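3-keto-5-aminohexanoate cleavage enzyme (Burkholderia xenovorans LB400, PDB 3E49) probably cleaves beta-keto acids such as 3-keto-5-aminohexanoate in a zinc-dependent reaction housed in a TIM barrel. Local coordinates at residues P123-F128 against H139-R144; L243-A248 against R278-V283. All blocks are in the same frame, centred on the assembly; numbering follows the deposited sequence.

Contact 1 (P123-F128 against H139-R144)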
loop_
_atom_site.group_PDB
_atom_site.type_symbol
_atom_site.label_atom_id
_atom_site.label_comp_id
_atom_site.label_asym_id
_atom_site.label_seq_id
_atom_site.Cartn_x
_atom_site.Cartn_y
_atom_site.Cartn_z
ATOM N N PRO A 123 -4.874 11.590 27.438
ATOM C CA PRO A 123 -6.197 10.959 27.276
ATOM C C PRO A 123 -6.504 9.807 28.250
ATOM O O PRO A 123 -7.664 9.455 28.430
ATOM C CB PRO A 123 -6.169 10.466 25.822
ATOM C CG PRO A 123 -5.258 11.423 25.161
ATOM C CD PRO A 123 -4.132 11.547 26.165
HETATM N N MSE A 124 -5.475 9.201 28.839
HETATM C CA MSE A 124 -5.663 8.154 29.833
HETATM C C MSE A 124 -6.395 8.679 31.053
HETATM O O MSE A 124 -7.001 7.906 31.776
HETATM C CB MSE A 124 -4.329 7.546 30.233
HETATM C CG MSE A 124 -3.739 6.710 29.125
HETATM SE SE MSE A 124 -1.967 5.974 29.585
HETATM C CE MSE A 124 -1.053 7.515 29.588
ATOM N N LEU A 125 -6.342 9.979 31.295
ATOM C CA LEU A 125 -7.099 10.566 32.402
ATOM C C LEU A 125 -8.627 10.430 32.202
ATOM O O LEU A 125 -9.405 10.677 33.119
ATOM C CB LEU A 125 -6.749 12.035 32.581
ATOM C CG LEU A 125 -5.361 12.354 33.068
ATOM C CD1 LEU A 125 -5.070 13.804 32.869
ATOM C CD2 LEU A 125 -5.224 11.958 34.532
ATOM N N GLU A 126 -9.060 10.061 31.009
ATOM C CA GLU A 126 -10.481 9.829 30.778
ATOM C C GLU A 126 -10.871 8.490 31.391
ATOM O O GLU A 126 -12.001 8.330 31.830
ATOM C CB GLU A 126 -10.802 9.899 29.282
ATOM C CG GLU A 126 -10.637 11.344 28.748
ATOM C CD GLU A 126 -10.257 11.458 27.263
ATOM O OE1 GLU A 126 -10.347 10.452 26.494
ATOM O OE2 GLU A 126 -9.849 12.598 26.885
ATOM N N ARG A 127 -9.942 7.538 31.447
ATOM C CA ARG A 127 -10.241 6.225 32.021
ATOM C C ARG A 127 -9.863 6.126 33.496
ATOM O O ARG A 127 -10.571 5.488 34.268
ATOM C CB ARG A 127 -9.596 5.079 31.218
ATOM C CG ARG A 127 -9.652 3.744 31.965
ATOM C CD ARG A 127 -9.179 2.510 31.185
ATOM N NE ARG A 127 -10.230 1.892 30.366
ATOM C CZ ARG A 127 -10.341 1.971 29.034
ATOM N NH1 ARG A 127 -9.442 2.632 28.297
ATOM N NH2 ARG A 127 -11.358 1.355 28.426
ATOM N N PHE A 128 -8.756 6.752 33.885
ATOM C CA PHE A 128 -8.280 6.689 35.260
ATOM C C PHE A 128 -8.392 8.058 35.866
ATOM O O PHE A 128 -7.696 8.988 35.458
ATOM C CB PHE A 128 -6.852 6.159 35.314
ATOM C CG PHE A 128 -6.696 4.874 34.604
ATOM C CD1 PHE A 128 -7.028 3.694 35.219
ATOM C CD2 PHE A 128 -6.276 4.845 33.290
ATOM C CE1 PHE A 128 -6.914 2.499 34.544
ATOM C CE2 PHE A 128 -6.167 3.662 32.601
ATOM C CZ PHE A 128 -6.476 2.479 33.229
ATOM N N HIS A 139 2.088 13.298 35.856
ATOM C CA HIS A 139 2.786 12.543 34.798
ATOM C C HIS A 139 1.950 12.513 33.511
ATOM O O HIS A 139 2.459 12.815 32.426
ATOM C CB HIS A 139 3.097 11.142 35.331
ATOM C CG HIS A 139 3.376 10.108 34.291
ATOM N ND1 HIS A 139 4.615 9.956 33.704
ATOM C CD2 HIS A 139 2.608 9.097 33.818
ATOM C CE1 HIS A 139 4.580 8.930 32.872
ATOM N NE2 HIS A 139 3.374 8.392 32.922
ATOM N N LEU A 140 0.645 12.270 33.663
ATOM C CA LEU A 140 -0.274 12.205 32.551
ATOM C C LEU A 140 -0.647 13.565 31.980
ATOM O O LEU A 140 -0.646 13.762 30.759
ATOM C CB LEU A 140 -1.547 11.471 32.983
ATOM C CG LEU A 140 -1.333 10.004 33.359
ATOM C CD1 LEU A 140 -2.618 9.395 33.924
ATOM C CD2 LEU A 140 -0.854 9.224 32.143
ATOM N N GLU A 141 -0.937 14.525 32.845
ATOM C CA GLU A 141 -1.361 15.802 32.339
ATOM C C GLU A 141 -0.212 16.537 31.689
ATOM O O GLU A 141 -0.371 17.125 30.651
ATOM C CB GLU A 141 -2.016 16.652 33.435
ATOM C CG GLU A 141 -2.334 18.085 32.965
ATOM C CD GLU A 141 -3.097 18.159 31.619
ATOM O OE1 GLU A 141 -4.100 17.406 31.446
ATOM O OE2 GLU A 141 -2.687 18.986 30.758
ATOM N N ARG A 142 0.958 16.484 32.292
ATOM C CA ARG A 142 2.081 17.221 31.724
ATOM C C ARG A 142 2.612 16.694 30.393
ATOM O O ARG A 142 3.454 17.340 29.764
ATOM C CB ARG A 142 3.172 17.464 32.768
ATOM C CG ARG A 142 2.890 18.807 33.481
ATOM C CD ARG A 142 3.649 18.996 34.748
ATOM N NE ARG A 142 2.844 18.685 35.931
ATOM C CZ ARG A 142 3.340 18.455 37.147
ATOM N NH1 ARG A 142 4.655 18.449 37.356
ATOM N NH2 ARG A 142 2.518 18.192 38.156
ATOM N N SER A 143 2.079 15.561 29.936
ATOM C CA SER A 143 2.439 15.037 28.625
ATOM C C SER A 143 1.886 15.943 27.534
ATOM O O SER A 143 2.413 15.962 26.427
ATOM C CB SER A 143 1.957 13.576 28.469
ATOM O OG SER A 143 0.543 13.467 28.410
ATOM N N ARG A 144 0.820 16.693 27.833
ATOM C CA ARG A 144 0.246 17.584 26.859
ATOM C C ARG A 144 1.259 18.678 26.424
ATOM O O ARG A 144 1.295 19.079 25.273
ATOM C CB ARG A 144 -1.034 18.202 27.447
ATOM C CG ARG A 144 -1.861 19.047 26.497
ATOM C CD ARG A 144 -2.973 19.764 27.241
ATOM N NE ARG A 144 -3.811 18.862 28.038
ATOM C CZ ARG A 144 -4.894 18.241 27.583
ATOM N NH1 ARG A 144 -5.302 18.425 26.328
ATOM N NH2 ARG A 144 -5.573 17.439 28.388
#
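L125 lays CG and methyl CD2 against L140, and this overlap makes up most of the apolar packing between the two segments. Methyl CD2 of L125 sits 3.7 Å from CD1 of L140, while CG of L125 approaches CB of L140 to 3.9 Å, so the two chains meet at a slant along their flanks. In both leucines CG lies anti to the carbonyl carbon (chi1 -68° in L125), which sends each isobutyl group across the gap. The other methyl of L125 turns to E141: CD1 lies 4.0 Å from OE1 of E141, covering part of a carboxylate whose charge is engaged elsewhere. R144 NE donates to E141 OE2 at 2.9 Å, on the syn lone pair and nearly in the guanidinium plane, and R144 NH2 adds a weak bond to E141 OE1. The guanidinium of R144 also makes a cation-pi contact with Y122. The 2.6 Å bond from S143 OG to L140 O, together with the bond between that hydroxyl and L121 N, ties the backbone at L140 to the chain leading into 123-128. F131 packs on L140 too. The contact thus folds the loop after strand 117-118 back onto helix 134-141, within the excursion between barrel strands 109-113 and 168-173.

Contact 2 (L243-A248 against R278-V283)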
loop_
_atom_site.group_PDB
_atom_site.type_symbol
_atom_site.label_atom_id
_atom_site.label_comp_id
_atom_site.label_asym_id
_atom_site.label_seq_id
_atom_site.Cartn_x
_atom_site.Cartn_y
_atom_site.Cartn_z
ATOM N N LEU A 243 -1.803 -6.817 16.256
ATOM C CA LEU A 243 -0.699 -6.341 15.423
ATOM C C LEU A 243 0.486 -7.308 15.502
ATOM O O LEU A 243 1.107 -7.605 14.502
ATOM C CB LEU A 243 -0.316 -4.881 15.792
ATOM C CG LEU A 243 -1.375 -3.785 15.434
ATOM C CD1 LEU A 243 -0.839 -2.385 15.813
ATOM C CD2 LEU A 243 -1.692 -3.841 13.918
ATOM N N ALA A 244 0.765 -7.840 16.681
ATOM C CA ALA A 244 1.865 -8.812 16.810
ATOM C C ALA A 244 1.551 -10.047 15.941
ATOM O O ALA A 244 2.436 -10.642 15.347
ATOM C CB ALA A 244 1.975 -9.247 18.236
ATOM N N SER A 245 0.284 -10.427 15.911
ATOM C CA SER A 245 -0.193 -11.568 15.130
ATOM C C SER A 245 0.046 -11.310 13.633
ATOM O O SER A 245 0.568 -12.165 12.899
ATOM C CB SER A 245 -1.675 -11.799 15.412
ATOM O OG SER A 245 -1.881 -12.255 16.730
ATOM N N ILE A 246 -0.361 -10.126 13.169
ATOM C CA ILE A 246 -0.132 -9.767 11.774
ATOM C C ILE A 246 1.375 -9.879 11.408
ATOM O O ILE A 246 1.706 -10.420 10.375
ATOM C CB ILE A 246 -0.750 -8.396 11.445
ATOM C CG1 ILE A 246 -2.252 -8.520 11.567
ATOM C CG2 ILE A 246 -0.311 -7.866 10.029
ATOM C CD1 ILE A 246 -2.980 -7.151 11.422
ATOM N N GLY A 247 2.268 -9.362 12.264
ATOM C CA GLY A 247 3.684 -9.435 12.047
ATOM C C GLY A 247 4.187 -10.851 12.114
ATOM O O GLY A 247 4.937 -11.276 11.203
ATOM N N ALA A 248 3.720 -11.632 13.095
ATOM C CA ALA A 248 4.247 -13.014 13.315
ATOM C C ALA A 248 3.940 -13.905 12.096
ATOM O O ALA A 248 4.783 -14.721 11.644
ATOM C CB ALA A 248 3.647 -13.625 14.598
ATOM N N ARG A 278 2.151 -15.924 26.936
ATOM C CA ARG A 278 1.362 -17.131 26.602
ATOM C C ARG A 278 0.319 -16.868 25.538
ATOM O O ARG A 278 0.079 -17.706 24.678
ATOM C CB ARG A 278 0.702 -17.732 27.850
ATOM C CG ARG A 278 1.704 -18.387 28.796
ATOM C CD ARG A 278 1.043 -19.205 29.901
ATOM N NE ARG A 278 0.283 -18.395 30.834
ATOM C CZ ARG A 278 0.769 -17.796 31.902
ATOM N NH1 ARG A 278 2.054 -17.913 32.223
ATOM N NH2 ARG A 278 -0.048 -17.083 32.658
ATOM N N LYS A 279 -0.295 -15.703 25.583
ATOM C CA LYS A 279 -1.338 -15.372 24.621
ATOM C C LYS A 279 -0.764 -15.287 23.212
ATOM O O LYS A 279 -1.288 -15.901 22.304
ATOM C CB LYS A 279 -2.053 -14.080 25.014
ATOM C CG LYS A 279 -3.460 -13.902 24.443
ATOM C CD LYS A 279 -4.380 -14.981 25.017
ATOM C CE LYS A 279 -5.805 -14.875 24.536
ATOM N NZ LYS A 279 -6.529 -16.206 24.693
ATOM N N ILE A 280 0.345 -14.586 23.028
ATOM C CA ILE A 280 0.943 -14.482 21.692
ATOM C C ILE A 280 1.480 -15.833 21.255
ATOM O O ILE A 280 1.487 -16.153 20.073
ATOM C CB ILE A 280 1.990 -13.341 21.556
ATOM C CG1 ILE A 280 2.204 -13.000 20.051
ATOM C CG2 ILE A 280 3.358 -13.673 22.340
ATOM C CD1 ILE A 280 0.911 -12.488 19.270
ATOM N N ARG A 281 1.893 -16.653 22.211
ATOM C CA ARG A 281 2.334 -17.971 21.873
ATOM C C ARG A 281 1.225 -18.885 21.320
ATOM O O ARG A 281 1.504 -19.754 20.515
ATOM C CB ARG A 281 3.117 -18.605 23.030
ATOM C CG ARG A 281 4.475 -18.009 23.163
ATOM C CD ARG A 281 5.221 -18.793 24.198
ATOM N NE ARG A 281 5.267 -20.201 23.826
ATOM C CZ ARG A 281 5.408 -21.198 24.691
ATOM N NH1 ARG A 281 5.451 -20.973 25.985
ATOM N NH2 ARG A 281 5.425 -22.429 24.266
ATOM N N GLN A 282 -0.038 -18.617 21.646
ATOM C CA GLN A 282 -1.159 -19.372 21.074
ATOM C C GLN A 282 -1.199 -19.133 19.558
ATOM O O GLN A 282 -1.388 -20.063 18.770
ATOM C CB GLN A 282 -2.484 -18.892 21.696
ATOM C CG GLN A 282 -2.690 -19.338 23.145
ATOM C CD GLN A 282 -4.081 -19.005 23.721
ATOM O OE1 GLN A 282 -4.782 -18.097 23.252
ATOM N NE2 GLN A 282 -4.469 -19.738 24.761
ATOM N N VAL A 283 -1.013 -17.879 19.174
ATOM C CA VAL A 283 -0.911 -17.474 17.756
ATOM C C VAL A 283 0.319 -18.072 17.094
ATOM O O VAL A 283 0.248 -18.699 16.023
ATOM C CB VAL A 283 -0.938 -15.951 17.608
ATOM C CG1 VAL A 283 -0.783 -15.546 16.102
ATOM C CG2 VAL A 283 -2.233 -15.401 18.220
#
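S245 OG bonds to I241 O, one turn earlier in its own helix, and methyl groups of the facing helix pack against the same oxygen: CG1 and CG2 of V283 each lie 3.5 Å from S245 OG, and CD1 of I280 comes within 3.8 Å of it. The hydroxyl therefore needs no polar partner across this gap. Placing OG anti to the carbonyl carbon (chi1 -68°) suits both tasks, since the oxygen meets that backbone carbonyl while remaining against the valine. V283 thus presents both methyls to a hydroxyl that is buried yet satisfied, and its CG1 also reaches CB of S245 at 3.9 Å.

I280 makes the contact with A244, which is apolar throughout. Its CG1 extends anti to the backbone N (chi1 -161°), carrying terminal CD1 to 3.6 Å from CB of A244. The small A244 and S245 let the branched residues come close, although the segment axes remain 10.1 Å apart and cross at -38°. No hydrogen bond passes between the two segments. On another side of 278-283, K279 NZ bonds to Q282 OE1 and to E285 O of the third subunit, whose L287 also packs on S245. V254 meets A244 and V256 meets I280, both from strand 253-256. Two neighbouring helices running in broadly the same direction and resting on a strand that lies between them in sequence are characteristic of the outer layer of a TIM barrel.

How the contacts relate
The two contacts occupy separate parts of one TIM-barrel chain, with centres 29 Å apart and nearest atoms about 16 Å apart. Contact 1 closes before contact 2 opens along the sequence. The former belongs to an elaboration between strands 109-113 and 168-173, whereas the latter joins the helices before and after strand 253-256; these three strands are members of the same barrel sheet. Contact 1 is the nearer to the zinc site, though the side chain of M124 is still about 13 Å from the metal. Each also borders a different copy of the protein: P123 and R144, at the flanks of contact 1, meet the second subunit, while at contact 2 S245 itself packs on the third.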